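Local coordinates for ssDNA binding protein (Aeropyrum pernix, PDB 4PSN) that binds single-stranded DNA, probably entrapping it in a system of tunnels that runs between the subunits of its four-chain assembly, at residues Leu11-Gly16 and Asp65-Val70; Lys20-Leu25 and Asp42-Ala47; Gly36-Lys41 and Tyr76-Ser81; Val70-Asp75 and Ser88-Glu93; Ala165-Thr170 and Arg207-Val212. One frame throughout, in Å; residues are numbered along the deposited sequence.

Interactions 1 to 4 lie in the N-terminal part, interaction 5 in the C-terminal domain, its centre about 30 Å from that of interaction 4. Strand 69-78 runs through the first group: interaction 1 pairs its start with strand 6-13, interaction 4 its middle with strand 83-97 in one antiparallel sheet, and interaction 3 joins its far end to the loop before helix 40-61. Interaction 2, between helices 17-28 and 40-61, touches interactions 1 and 3. Along the chain, interaction 2 falls between the segments of interaction 1, interaction 3 alternates with interactions 1, 2 and 4, and interaction 5 follows in series. Neighbouring subunits reach all five, consistent with a protein that holds DNA between subunits.

Interaction 1: residues Leu11-Gly16 and Asp65-Val70; sequences LVIAAG and DKLDVV
Val12 and Val70 exchange two backbone hydrogen bonds, Val12 N to Val70 O at 2.9 Å and Val70 N to Val12 O at 2.8 Å, forming a hydrogen-bonded antiparallel pair near the end of strand 6-13. Their beta-branched side chains, well suited to extended backbone, meet obliquely on one face of the sheet, with Val12 CG1 3.7 Å from Val70 CG2. Further on, Ala14 N binds Asp68 O (2.8 Å) and Ala15 N binds Lys66 O (3.0 Å). Ile13 CG2 lies 3.1 Å from Lys66 O, while CG1, placed beside the backbone N (chi1 -62°), carries CD1 to 3.9 Å from Val69 CG2. With an alanine here, Val69 CG2 and Trp95 of the second subunit would probably lose an apolar neighbour and a gap would open at the subunit boundary. Behind these contacts, the type I turn from Asp65 to Asp68 is braced by its aspartates: Asp65 OD2 accepts from Leu67 N in an Asx turn, and Asp68 OD2 takes Asp65 N from above its carboxylate plane. All four hydrogen bonds across the contact join main chain to main chain, which leaves the valines and Ile13 to apolar contact.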
# COMPACT_ATOMS: atom_id res chain seq x y z
N LEU C 11 -1.18 -8.29 -5.66
CA LEU C 11 -1.57 -8.19 -7.05
C LEU C 11 -0.60 -7.26 -7.74
O LEU C 11 -0.30 -6.17 -7.23
CB LEU C 11 -2.97 -7.62 -7.18
CG LEU C 11 -4.09 -8.40 -6.48
CD1 LEU C 11 -5.39 -7.63 -6.61
CD2 LEU C 11 -4.21 -9.81 -7.08
N VAL C 12 -0.09 -7.67 -8.89
CA VAL C 12 0.79 -6.79 -9.64
C VAL C 12 0.65 -7.02 -11.15
O VAL C 12 0.46 -8.15 -11.59
CB VAL C 12 2.27 -6.92 -9.15
CG1 VAL C 12 2.81 -8.31 -9.48
CG2 VAL C 12 3.15 -5.82 -9.73
N ILE C 13 0.71 -5.95 -11.95
CA ILE C 13 0.72 -6.13 -13.40
C ILE C 13 1.97 -6.95 -13.77
O ILE C 13 3.04 -6.74 -13.21
CB ILE C 13 0.74 -4.79 -14.18
CG1 ILE C 13 -0.52 -3.98 -13.89
CG2 ILE C 13 0.77 -5.05 -15.69
CD1 ILE C 13 -1.72 -4.43 -14.72
N ALA C 14 1.83 -7.88 -14.71
CA ALA C 14 2.91 -8.82 -14.94
C ALA C 14 4.24 -8.13 -15.24
O ALA C 14 5.29 -8.55 -14.76
CB ALA C 14 2.54 -9.80 -16.04
N ALA C 15 4.19 -7.05 -16.02
CA ALA C 15 5.42 -6.36 -16.42
C ALA C 15 6.20 -5.80 -15.24
O ALA C 15 7.36 -5.41 -15.37
CB ALA C 15 5.11 -5.24 -17.42
N GLY C 16 5.57 -5.77 -14.07
CA GLY C 16 6.22 -5.17 -12.93
C GLY C 16 6.58 -6.14 -11.84
O GLY C 16 6.96 -5.72 -10.74
N ASP C 65 0.76 -12.27 -20.52
CA ASP C 65 1.01 -11.03 -21.24
C ASP C 65 1.54 -10.00 -20.25
O ASP C 65 1.23 -10.07 -19.06
CB ASP C 65 -0.29 -10.52 -21.87
CG ASP C 65 -0.09 -9.30 -22.74
OD1 ASP C 65 0.46 -9.45 -23.85
OD2 ASP C 65 -0.48 -8.19 -22.31
N LYS C 66 2.31 -9.03 -20.73
CA LYS C 66 2.87 -8.03 -19.82
C LYS C 66 1.78 -7.20 -19.11
O LYS C 66 2.03 -6.62 -18.06
CB LYS C 66 3.89 -7.13 -20.54
CG LYS C 66 3.31 -6.23 -21.62
CD LYS C 66 4.34 -5.94 -22.72
CE LYS C 66 3.68 -5.29 -23.94
NZ LYS C 66 4.57 -5.25 -25.15
N LEU C 67 0.58 -7.19 -19.68
CA LEU C 67 -0.53 -6.41 -19.13
C LEU C 67 -1.53 -7.25 -18.32
O LEU C 67 -2.56 -6.76 -17.87
CB LEU C 67 -1.25 -5.66 -20.25
CG LEU C 67 -0.44 -4.52 -20.86
CD1 LEU C 67 -1.20 -3.87 -22.01
CD2 LEU C 67 -0.11 -3.50 -19.78
N ASP C 68 -1.22 -8.53 -18.15
CA ASP C 68 -2.04 -9.35 -17.28
C ASP C 68 -1.67 -9.04 -15.82
O ASP C 68 -0.77 -8.24 -15.56
CB ASP C 68 -1.81 -10.83 -17.58
CG ASP C 68 -2.41 -11.26 -18.90
OD1 ASP C 68 -3.32 -10.58 -19.44
OD2 ASP C 68 -1.96 -12.32 -19.38
N VAL C 69 -2.38 -9.65 -14.88
CA VAL C 69 -2.09 -9.44 -13.46
C VAL C 69 -1.64 -10.78 -12.87
O VAL C 69 -2.16 -11.82 -13.23
CB VAL C 69 -3.33 -8.93 -12.72
CG1 VAL C 69 -3.14 -9.00 -11.20
CG2 VAL C 69 -3.65 -7.50 -13.16
N VAL C 70 -0.64 -10.74 -11.99
CA VAL C 70 -0.17 -11.94 -11.33
C VAL C 70 -0.06 -11.69 -9.84
O VAL C 70 -0.08 -10.55 -9.39
CB VAL C 70 1.22 -12.35 -11.82
CG1 VAL C 70 1.16 -12.85 -13.27
CG2 VAL C 70 2.20 -11.18 -11.68

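Interaction 2: residues Lys20-Leu25 and Asp42-Ala47; sequences KVRRVL and DVAMAA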
# COMPACT_ATOMS: atom_id res chain seq x y z
N LYS C 20 8.66 -5.69 -7.99
CA LYS C 20 7.86 -5.93 -6.80
C LYS C 20 8.56 -6.99 -5.95
O LYS C 20 8.71 -6.84 -4.73
CB LYS C 20 6.45 -6.40 -7.18
CG LYS C 20 5.47 -6.48 -6.01
CD LYS C 20 5.47 -5.19 -5.20
CE LYS C 20 4.15 -4.93 -4.49
NZ LYS C 20 3.23 -4.11 -5.34
N VAL C 21 9.00 -8.05 -6.60
CA VAL C 21 9.72 -9.12 -5.93
C VAL C 21 10.96 -8.58 -5.22
O VAL C 21 11.18 -8.85 -4.05
CB VAL C 21 10.11 -10.24 -6.93
CG1 VAL C 21 11.18 -11.14 -6.34
CG2 VAL C 21 8.87 -11.06 -7.31
N ARG C 22 11.75 -7.79 -5.93
CA ARG C 22 12.98 -7.22 -5.37
C ARG C 22 12.65 -6.28 -4.21
O ARG C 22 13.28 -6.34 -3.17
CB ARG C 22 13.74 -6.45 -6.46
CG ARG C 22 15.11 -5.90 -6.04
CD ARG C 22 15.79 -5.15 -7.20
NE ARG C 22 17.25 -5.15 -7.07
CZ ARG C 22 17.93 -4.20 -6.45
NH1 ARG C 22 17.29 -3.18 -5.91
NH2 ARG C 22 19.25 -4.28 -6.37
N ARG C 23 11.67 -5.41 -4.38
CA ARG C 23 11.36 -4.45 -3.33
C ARG C 23 10.84 -5.09 -2.04
O ARG C 23 11.21 -4.68 -0.94
CB ARG C 23 10.40 -3.37 -3.84
CG ARG C 23 11.09 -2.41 -4.79
CD ARG C 23 10.13 -1.43 -5.42
NE ARG C 23 10.79 -0.61 -6.43
CZ ARG C 23 10.15 0.12 -7.34
NH1 ARG C 23 8.82 0.13 -7.36
NH2 ARG C 23 10.83 0.83 -8.22
N VAL C 24 9.97 -6.09 -2.19
CA VAL C 24 9.43 -6.80 -1.04
C VAL C 24 10.54 -7.57 -0.30
O VAL C 24 10.57 -7.60 0.94
CB VAL C 24 8.28 -7.75 -1.46
CG1 VAL C 24 7.87 -8.66 -0.30
CG2 VAL C 24 7.08 -6.95 -2.00
N LEU C 25 11.44 -8.21 -1.04
CA LEU C 25 12.50 -8.98 -0.40
C LEU C 25 13.42 -8.06 0.40
O LEU C 25 13.83 -8.38 1.51
CB LEU C 25 13.32 -9.76 -1.42
CG LEU C 25 14.30 -10.75 -0.80
CD1 LEU C 25 13.52 -11.79 0.01
CD2 LEU C 25 15.13 -11.44 -1.87
N ASP C 42 23.85 -10.01 -1.24
CA ASP C 42 23.17 -11.27 -0.97
C ASP C 42 21.71 -11.18 -1.38
O ASP C 42 21.21 -12.03 -2.11
CB ASP C 42 23.22 -11.59 0.53
CG ASP C 42 24.60 -11.98 1.01
OD1 ASP C 42 25.34 -12.62 0.24
OD2 ASP C 42 24.92 -11.65 2.17
N VAL C 43 21.04 -10.16 -0.86
CA VAL C 43 19.63 -9.95 -1.13
C VAL C 43 19.37 -9.65 -2.61
O VAL C 43 18.43 -10.19 -3.19
CB VAL C 43 19.06 -8.81 -0.25
CG1 VAL C 43 17.56 -8.60 -0.53
CG2 VAL C 43 19.30 -9.12 1.25
N ALA C 44 20.21 -8.81 -3.23
CA ALA C 44 20.04 -8.45 -4.63
C ALA C 44 20.14 -9.69 -5.52
O ALA C 44 19.39 -9.84 -6.48
CB ALA C 44 21.07 -7.40 -5.06
N MSE C 45 21.06 -10.59 -5.17
CA MSE C 45 21.27 -11.79 -5.97
C MSE C 45 20.16 -12.80 -5.78
O MSE C 45 19.73 -13.45 -6.74
CB MSE C 45 22.59 -12.44 -5.63
CG MSE C 45 23.80 -11.69 -6.14
SE MSE C 45 25.42 -12.57 -5.49
CE MSE C 45 24.77 -14.41 -5.53
N ALA C 46 19.72 -12.94 -4.54
CA ALA C 46 18.58 -13.80 -4.25
C ALA C 46 17.36 -13.37 -5.06
O ALA C 46 16.70 -14.19 -5.70
CB ALA C 46 18.27 -13.79 -2.74
N ALA C 47 17.07 -12.08 -5.04
CA ALA C 47 15.90 -11.57 -5.76
C ALA C 47 16.09 -11.71 -7.27
O ALA C 47 15.15 -12.07 -7.99
CB ALA C 47 15.65 -10.13 -5.40
O HOH W 1 17.69 -8.07 -7.45
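Leu25 meets Ala47, and Arg22 meets Ala44, from side chains that both start with CG anti to the backbone N. In Leu25 the second torsion (chi2 62°) brings CD2 over the facing helix, where it lies 3.8 Å from Ala47 CB and 4.0 Å from Ala46 CB. Leu25 CG also passes Val43 CG1 at 3.9 Å, the two side chains sliding by each other in opposite directions. Arg22 instead runs extended from CG to NE (chi2 180°), far enough for NH2 to reach 3.8 Å from Ala44 CB. Its NE donates to a water at 3.0 Å, and that water donates in turn to Ala44 O at 2.6 Å, so one molecule bridges the arginine to a helix carbonyl. The tip has a stronger partner elsewhere, since NH2 donates to the backbone O of Asn203 of the second subunit. Alanine suits the closest point of backbone approach because its single methyl can settle against the other helix, Ala47 CB being 3.9 Å from Arg22 CA. Leu25 also touches Leu7, and Ala46 touches Phe85, so the apolar contact continues onto the sheet. The axes of segments 20-25 and 42-47 approach to 9.5 Å with their directions 146° apart, a roughly antiparallel pair; they belong to helices 17-28 and 40-61, joined through the short helix 30-34 and packed against a three-stranded antiparallel sheet.

Interaction 3: residues Gly36-Lys41 and Tyr76-Ser81; sequences GELSNK and YEVRDS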
# COMPACT_ATOMS: atom_id res chain seq x y z
N GLY C 36 24.16 -7.01 9.71
CA GLY C 36 25.37 -7.65 9.21
C GLY C 36 25.18 -9.12 8.88
O GLY C 36 26.09 -9.79 8.40
N GLU C 37 23.98 -9.63 9.14
CA GLU C 37 23.67 -11.03 8.85
C GLU C 37 23.67 -11.31 7.34
O GLU C 37 24.00 -12.41 6.90
CB GLU C 37 22.31 -11.39 9.46
CG GLU C 37 21.97 -12.87 9.39
CD GLU C 37 20.71 -13.20 10.16
OE1 GLU C 37 20.28 -14.38 10.13
OE2 GLU C 37 20.14 -12.28 10.80
N LEU C 38 23.27 -10.30 6.57
CA LEU C 38 23.25 -10.38 5.11
C LEU C 38 23.76 -9.07 4.53
O LEU C 38 23.65 -8.01 5.15
CB LEU C 38 21.83 -10.61 4.60
CG LEU C 38 21.13 -11.94 4.85
CD1 LEU C 38 19.68 -11.84 4.41
CD2 LEU C 38 21.85 -13.11 4.15
N SER C 39 24.31 -9.13 3.32
CA SER C 39 24.69 -7.92 2.61
C SER C 39 23.63 -7.55 1.58
O SER C 39 22.81 -8.39 1.20
CB SER C 39 26.01 -8.13 1.88
OG SER C 39 25.85 -9.10 0.87
N ASN C 40 23.64 -6.30 1.14
CA ASN C 40 22.78 -5.87 0.06
C ASN C 40 22.97 -6.78 -1.14
O ASN C 40 22.01 -7.11 -1.83
CB ASN C 40 23.06 -4.42 -0.32
CG ASN C 40 22.52 -3.44 0.70
OD1 ASN C 40 21.38 -3.55 1.15
ND2 ASN C 40 23.35 -2.46 1.05
N LYS C 41 24.21 -7.21 -1.37
CA LYS C 41 24.54 -8.06 -2.51
C LYS C 41 23.82 -9.40 -2.43
O LYS C 41 23.27 -9.87 -3.43
CB LYS C 41 26.05 -8.28 -2.58
CG LYS C 41 26.50 -9.08 -3.79
CD LYS C 41 28.03 -9.13 -3.88
CE LYS C 41 28.49 -9.75 -5.20
NZ LYS C 41 29.98 -9.68 -5.39
N TYR C 76 10.87 -18.75 2.15
CA TYR C 76 12.33 -18.78 2.14
C TYR C 76 12.92 -18.89 3.53
O TYR C 76 12.29 -18.53 4.53
CB TYR C 76 12.94 -17.56 1.41
CG TYR C 76 12.67 -16.24 2.09
CD1 TYR C 76 13.54 -15.74 3.05
CD2 TYR C 76 11.54 -15.50 1.78
CE1 TYR C 76 13.29 -14.54 3.68
CE2 TYR C 76 11.29 -14.29 2.40
CZ TYR C 76 12.16 -13.81 3.35
OH TYR C 76 11.91 -12.62 3.98
N GLU C 77 14.15 -19.39 3.56
CA GLU C 77 14.87 -19.63 4.79
C GLU C 77 16.15 -18.81 4.75
O GLU C 77 16.90 -18.84 3.78
CB GLU C 77 15.20 -21.11 4.91
CG GLU C 77 16.07 -21.50 6.09
CD GLU C 77 16.29 -23.01 6.17
OE1 GLU C 77 16.28 -23.68 5.11
OE2 GLU C 77 16.46 -23.52 7.30
N VAL C 78 16.37 -18.04 5.80
CA VAL C 78 17.62 -17.33 5.97
C VAL C 78 18.30 -17.89 7.20
O VAL C 78 17.73 -17.89 8.29
CB VAL C 78 17.40 -15.84 6.22
CG1 VAL C 78 18.75 -15.13 6.37
CG2 VAL C 78 16.60 -15.24 5.10
N ARG C 79 19.52 -18.38 7.04
CA ARG C 79 20.30 -18.81 8.19
C ARG C 79 21.75 -19.01 7.77
O ARG C 79 22.02 -19.53 6.69
CB ARG C 79 19.72 -20.09 8.80
CG ARG C 79 19.83 -21.32 7.92
CD ARG C 79 18.85 -22.40 8.38
NE ARG C 79 19.13 -22.89 9.73
CZ ARG C 79 18.40 -23.81 10.36
NH1 ARG C 79 18.73 -24.20 11.59
NH2 ARG C 79 17.34 -24.34 9.75
N ASP C 80 22.66 -18.58 8.63
CA ASP C 80 24.09 -18.64 8.33
C ASP C 80 24.42 -17.74 7.14
O ASP C 80 25.22 -18.10 6.28
CB ASP C 80 24.53 -20.08 8.07
CG ASP C 80 24.34 -20.98 9.29
OD1 ASP C 80 24.76 -20.58 10.40
OD2 ASP C 80 23.77 -22.09 9.14
N SER C 81 23.78 -16.57 7.10
CA SER C 81 24.07 -15.57 6.07
C SER C 81 23.75 -16.09 4.67
O SER C 81 24.35 -15.66 3.70
CB SER C 81 25.53 -15.12 6.15
OG SER C 81 25.81 -14.49 7.40
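Glu37 brings its carboxylate beside Val78, OE1 lying 4.1 Å from Val78 CG1 where the two side chains cross obliquely. The other methyl of this valine, CG2, sits at the edge of the Tyr76 ring and in its plane, so the two methyls of Val78 face a carboxylate and a ring edge. At the edge of the Arg79 guanidinium, again in plane, lies Glu77 CD, the carboxylate carbon; the two residues form a salt bridge within segment 76-81, although the exact place of Glu77 OE2 is less sure. The carbonyl oxygen of Glu37 is held by Ser81: Ser81 OG donates to Glu37 O at 2.8 Å, tilted 22° from the carbonyl plane. OG can do this because it stands beside its own backbone N, anti to the carbonyl carbon (chi1 -62°), and Ser81 CA adds a C-H...O contact of 3.3 Å to the same oxygen. The contact joins the loop between helices 30-34 and 40-61 to the turn of the beta hairpin formed by strands 69-78 and 83-97. Asp80 and Ser81 both have positive phi, as befits a tight reversal. Leu38 fills the space between loop and strand: CD1 meets Val78 CG1 tip to tip at 3.9 Å, and CD2 rests 3.6 Å from Ser81 C. Leu29 touches both Leu38 and Val78, while Met3 of the third subunit packs on Glu37 and Val78. Gly36 ends helix 30-34 in a Schellman motif, where its positive phi would jam a CB against the preceding carbonyl. Ser39, three residues on, is the N-cap of helix 40-61.

Interaction 4: residues Val70-Asp75 and Ser88-Glu93; sequences VRIQID and STLRVE
Arg71 runs alongside Glu93, both side chains pointing the same way from a hydrogen-bonded antiparallel pair. Its CB, CG and CD stay near Glu93 OE1 (CG at 3.8 Å); a bend at chi3 (68°), about the CG-CD bond, then swings the guanidinium side-on to the carboxylate. NE donates to Glu93 OE1 and NH1 to Glu93 OE2, each at 3.0 Å and within the guanidinium plane. The carboxylate is turned by 40°, so OE1 is met from above its plane and OE2 on the syn side. A methionine in place of Arg71 would lose both donors and is likely to leave the Glu93 carboxylate without its charge mate and freer to turn. This is one face of the hairpin of strands 69-78 and 83-97; on the opposite face Ile72 and Val92 lie side by side, both touching Leu58 of helix 40-61, an apolar neighbour that suits their branched aliphatic side chains. The Gln73 amide stacks on the Arg91 guanidinium, the planes 23° apart. Asp31 of the third subunit binds both groups, a hydrogen bond to Gln73 NE2 and a salt bridge to Arg91 NH1. At the corner, Thr89 OG1 accepts from Asp75 N at 2.8 Å and also bonds to Asp86 O.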
# COMPACT_ATOMS: atom_id res chain seq x y z
N VAL C 70 -0.64 -10.74 -11.99
CA VAL C 70 -0.17 -11.94 -11.33
C VAL C 70 -0.06 -11.69 -9.84
O VAL C 70 -0.08 -10.55 -9.39
CB VAL C 70 1.22 -12.35 -11.82
CG1 VAL C 70 1.16 -12.85 -13.27
CG2 VAL C 70 2.20 -11.18 -11.68
N ARG C 71 0.07 -12.76 -9.07
CA ARG C 71 0.33 -12.65 -7.64
C ARG C 71 1.17 -13.86 -7.31
O ARG C 71 0.84 -14.97 -7.71
CB ARG C 71 -0.98 -12.68 -6.84
CG ARG C 71 -0.79 -12.56 -5.32
CD ARG C 71 -2.05 -12.05 -4.62
NE ARG C 71 -3.13 -13.03 -4.68
CZ ARG C 71 -4.38 -12.82 -4.27
NH1 ARG C 71 -5.28 -13.79 -4.37
NH2 ARG C 71 -4.74 -11.65 -3.74
N ILE C 72 2.27 -13.63 -6.60
CA ILE C 72 3.27 -14.67 -6.40
C ILE C 72 3.66 -14.74 -4.95
O ILE C 72 3.72 -13.73 -4.27
CB ILE C 72 4.56 -14.36 -7.23
CG1 ILE C 72 4.21 -14.23 -8.71
CG2 ILE C 72 5.61 -15.45 -7.03
CD1 ILE C 72 5.34 -13.74 -9.56
N GLN C 73 3.89 -15.95 -4.47
CA GLN C 73 4.37 -16.11 -3.12
C GLN C 73 5.26 -17.33 -3.08
O GLN C 73 5.04 -18.30 -3.82
CB GLN C 73 3.21 -16.21 -2.12
CG GLN C 73 2.39 -17.47 -2.20
CD GLN C 73 1.49 -17.64 -0.98
OE1 GLN C 73 0.58 -16.84 -0.75
NE2 GLN C 73 1.77 -18.67 -0.16
N ILE C 74 6.30 -17.26 -2.26
CA ILE C 74 7.19 -18.39 -2.08
C ILE C 74 7.86 -18.24 -0.73
O ILE C 74 8.20 -17.14 -0.33
CB ILE C 74 8.24 -18.44 -3.20
CG1 ILE C 74 9.13 -19.68 -3.07
CG2 ILE C 74 9.07 -17.15 -3.22
CD1 ILE C 74 10.13 -19.79 -4.25
N ASP C 75 8.01 -19.35 -0.00
CA ASP C 75 8.65 -19.29 1.31
C ASP C 75 10.17 -19.27 1.14
O ASP C 75 10.70 -19.72 0.12
CB ASP C 75 8.26 -20.50 2.17
CG ASP C 75 6.77 -20.51 2.56
OD1 ASP C 75 6.05 -19.51 2.33
OD2 ASP C 75 6.32 -21.54 3.11
N SER C 88 8.96 -25.75 -3.47
CA SER C 88 7.74 -26.53 -3.22
C SER C 88 6.63 -25.66 -2.62
O SER C 88 5.49 -26.09 -2.51
CB SER C 88 8.02 -27.73 -2.31
OG SER C 88 8.14 -27.34 -0.95
N THR C 89 6.96 -24.42 -2.24
CA THR C 89 5.94 -23.53 -1.70
C THR C 89 5.59 -22.42 -2.67
O THR C 89 4.85 -21.50 -2.34
CB THR C 89 6.40 -22.88 -0.39
OG1 THR C 89 7.50 -21.99 -0.67
CG2 THR C 89 6.84 -23.95 0.61
N LEU C 90 6.13 -22.51 -3.88
CA LEU C 90 5.86 -21.48 -4.87
C LEU C 90 4.40 -21.55 -5.29
O LEU C 90 3.89 -22.61 -5.63
CB LEU C 90 6.77 -21.66 -6.09
CG LEU C 90 6.44 -20.73 -7.25
CD1 LEU C 90 6.66 -19.28 -6.85
CD2 LEU C 90 7.26 -21.09 -8.49
N ARG C 91 3.72 -20.41 -5.25
CA ARG C 91 2.34 -20.35 -5.69
C ARG C 91 2.20 -19.15 -6.60
O ARG C 91 2.64 -18.06 -6.27
CB ARG C 91 1.40 -20.22 -4.50
CG ARG C 91 -0.05 -20.03 -4.90
CD ARG C 91 -0.89 -19.48 -3.74
NE ARG C 91 -0.99 -20.42 -2.63
CZ ARG C 91 -1.56 -20.14 -1.46
NH1 ARG C 91 -2.08 -18.93 -1.24
NH2 ARG C 91 -1.60 -21.06 -0.51
N VAL C 92 1.60 -19.36 -7.77
CA VAL C 92 1.41 -18.27 -8.71
C VAL C 92 -0.05 -18.23 -9.11
O VAL C 92 -0.67 -19.26 -9.34
CB VAL C 92 2.32 -18.43 -9.96
CG1 VAL C 92 1.93 -17.42 -11.03
CG2 VAL C 92 3.80 -18.27 -9.59
N GLU C 93 -0.62 -17.03 -9.13
CA GLU C 93 -1.96 -16.83 -9.64
C GLU C 93 -1.87 -15.92 -10.85
O GLU C 93 -1.00 -15.06 -10.93
CB GLU C 93 -2.86 -16.21 -8.57
CG GLU C 93 -3.15 -17.15 -7.39
CD GLU C 93 -3.59 -16.39 -6.15
OE1 GLU C 93 -2.71 -15.89 -5.40
OE2 GLU C 93 -4.82 -16.27 -5.92
O HOH W 2 -0.18 -16.62 -5.25
O HOH W 3 4.39 -19.91 -0.12

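Interaction 5: residues Ala165-Thr170 and Arg207-Val212; sequences AVVEPT and REAVRV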
# COMPACT_ATOMS: atom_id res chain seq x y z
N ALA C 165 -28.08 -7.09 8.55
CA ALA C 165 -26.95 -6.66 7.77
C ALA C 165 -26.96 -7.40 6.43
O ALA C 165 -27.44 -8.53 6.38
CB ALA C 165 -25.65 -6.99 8.52
N VAL C 166 -26.44 -6.76 5.38
CA VAL C 166 -26.17 -7.45 4.11
C VAL C 166 -24.77 -7.06 3.64
O VAL C 166 -24.24 -6.01 4.01
CB VAL C 166 -27.20 -7.10 3.00
CG1 VAL C 166 -28.63 -7.53 3.42
CG2 VAL C 166 -27.17 -5.63 2.70
N VAL C 167 -24.16 -7.91 2.82
CA VAL C 167 -22.83 -7.63 2.31
C VAL C 167 -22.87 -7.22 0.84
O VAL C 167 -21.92 -6.63 0.33
CB VAL C 167 -21.89 -8.84 2.47
CG1 VAL C 167 -21.78 -9.23 3.93
CG2 VAL C 167 -22.39 -10.02 1.62
N GLU C 168 -23.97 -7.53 0.16
CA GLU C 168 -24.14 -7.17 -1.25
C GLU C 168 -25.54 -6.62 -1.40
O GLU C 168 -26.44 -7.04 -0.67
CB GLU C 168 -24.02 -8.41 -2.16
CG GLU C 168 -22.61 -9.01 -2.22
CD GLU C 168 -22.60 -10.37 -2.91
OE1 GLU C 168 -23.65 -10.78 -3.47
OE2 GLU C 168 -21.55 -11.04 -2.89
N PRO C 169 -25.76 -5.71 -2.37
CA PRO C 169 -24.80 -5.26 -3.37
C PRO C 169 -23.82 -4.22 -2.83
O PRO C 169 -22.95 -3.79 -3.55
CB PRO C 169 -25.68 -4.65 -4.47
CG PRO C 169 -26.92 -4.17 -3.72
CD PRO C 169 -27.12 -5.20 -2.64
N THR C 170 -24.00 -3.82 -1.57
CA THR C 170 -23.05 -2.96 -0.89
C THR C 170 -23.24 -3.26 0.60
O THR C 170 -24.33 -3.62 1.02
CB THR C 170 -23.30 -1.47 -1.21
OG1 THR C 170 -22.19 -0.69 -0.76
CG2 THR C 170 -24.60 -0.97 -0.56
N ARG C 207 -16.43 -6.33 6.30
CA ARG C 207 -16.21 -7.15 7.50
C ARG C 207 -17.21 -6.86 8.63
O ARG C 207 -17.58 -7.76 9.39
CB ARG C 207 -14.76 -7.00 8.01
CG ARG C 207 -14.38 -7.97 9.13
CD ARG C 207 -12.88 -7.90 9.46
NE ARG C 207 -12.05 -8.42 8.37
CZ ARG C 207 -11.30 -7.68 7.56
NH1 ARG C 207 -11.24 -6.36 7.70
NH2 ARG C 207 -10.60 -8.27 6.59
N GLU C 208 -17.64 -5.61 8.77
CA GLU C 208 -18.56 -5.28 9.84
C GLU C 208 -19.87 -6.00 9.57
O GLU C 208 -20.49 -6.56 10.48
CB GLU C 208 -18.81 -3.78 9.94
CG GLU C 208 -17.54 -2.94 10.08
CD GLU C 208 -17.85 -1.44 10.23
OE1 GLU C 208 -17.48 -0.65 9.33
OE2 GLU C 208 -18.48 -1.06 11.24
N ALA C 209 -20.30 -5.98 8.31
CA ALA C 209 -21.56 -6.59 7.92
C ALA C 209 -21.43 -8.09 8.08
O ALA C 209 -22.34 -8.74 8.57
CB ALA C 209 -21.95 -6.21 6.48
N VAL C 210 -20.29 -8.65 7.68
CA VAL C 210 -20.11 -10.11 7.77
C VAL C 210 -20.26 -10.59 9.21
O VAL C 210 -20.93 -11.59 9.49
CB VAL C 210 -18.74 -10.58 7.19
CG1 VAL C 210 -18.48 -12.06 7.52
CG2 VAL C 210 -18.67 -10.36 5.68
N ARG C 211 -19.65 -9.86 10.14
CA ARG C 211 -19.69 -10.22 11.55
C ARG C 211 -21.12 -10.24 12.10
O ARG C 211 -21.51 -11.14 12.85
CB ARG C 211 -18.82 -9.25 12.36
CG ARG C 211 -18.79 -9.48 13.85
CD ARG C 211 -17.49 -10.13 14.28
NE ARG C 211 -16.31 -9.38 13.84
CZ ARG C 211 -15.13 -9.95 13.60
NH1 ARG C 211 -15.00 -11.26 13.75
NH2 ARG C 211 -14.09 -9.22 13.19
N VAL C 212 -21.92 -9.25 11.72
CA VAL C 212 -23.31 -9.18 12.19
C VAL C 212 -24.15 -10.34 11.62
O VAL C 212 -24.92 -10.98 12.34
CB VAL C 212 -23.95 -7.82 11.85
CG1 VAL C 212 -25.48 -7.87 12.03
CG2 VAL C 212 -23.34 -6.69 12.72
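Ala165 and Ala209, both buried, make the tight part of this contact. Ala165 CB rests 3.7 Å from Ala209 O, and Ala209 CB comes 3.4 Å from Val166 O, so methyl groups press against backbone oxygens on both partners. Alanine suits both positions: their CA atoms, the nearest between strand and helix, are 5.4 Å apart, a spacing into which a bulkier side chain would probably not fit. No hydrogen bond crosses between the segments, and cohesion comes from apolar fit. Beside this pair, Val212 CG1 lies 3.6 Å from Ala165 CB; that methyl is anti to the valine's backbone N (chi1 166°), which sets it on the side of the helix facing the strand. The Val212 edge is partly exposed, and a glycerol, probably from the crystallisation liquor, lies about 4 Å from its side chain. The Val167 end is as close but also more exposed. Val167 CG1 stands 4.0 Å from Ala209 CB and 3.7 Å from Val210 CG2, the two valines crossing obliquely, but Val167 was modelled in two conformers, so its position is less certain. Past it the chain turns away from helix 206-218, with a cis peptide bond before Pro169, and this loop packs on Phe55 of the second subunit. Outside the contact, Glu208 forms salt bridges with Arg207 and Arg211 of the fourth subunit. Strand 159-166 runs between strands 146-155 and 172-180 in the antiparallel sheet of the C-terminal domain; Val166 points away from the helix to Val148 and Ile141, whereas helix 206-218 lies on the face where Leu173 of strand 172-180 touches both Ala165 and Ala209.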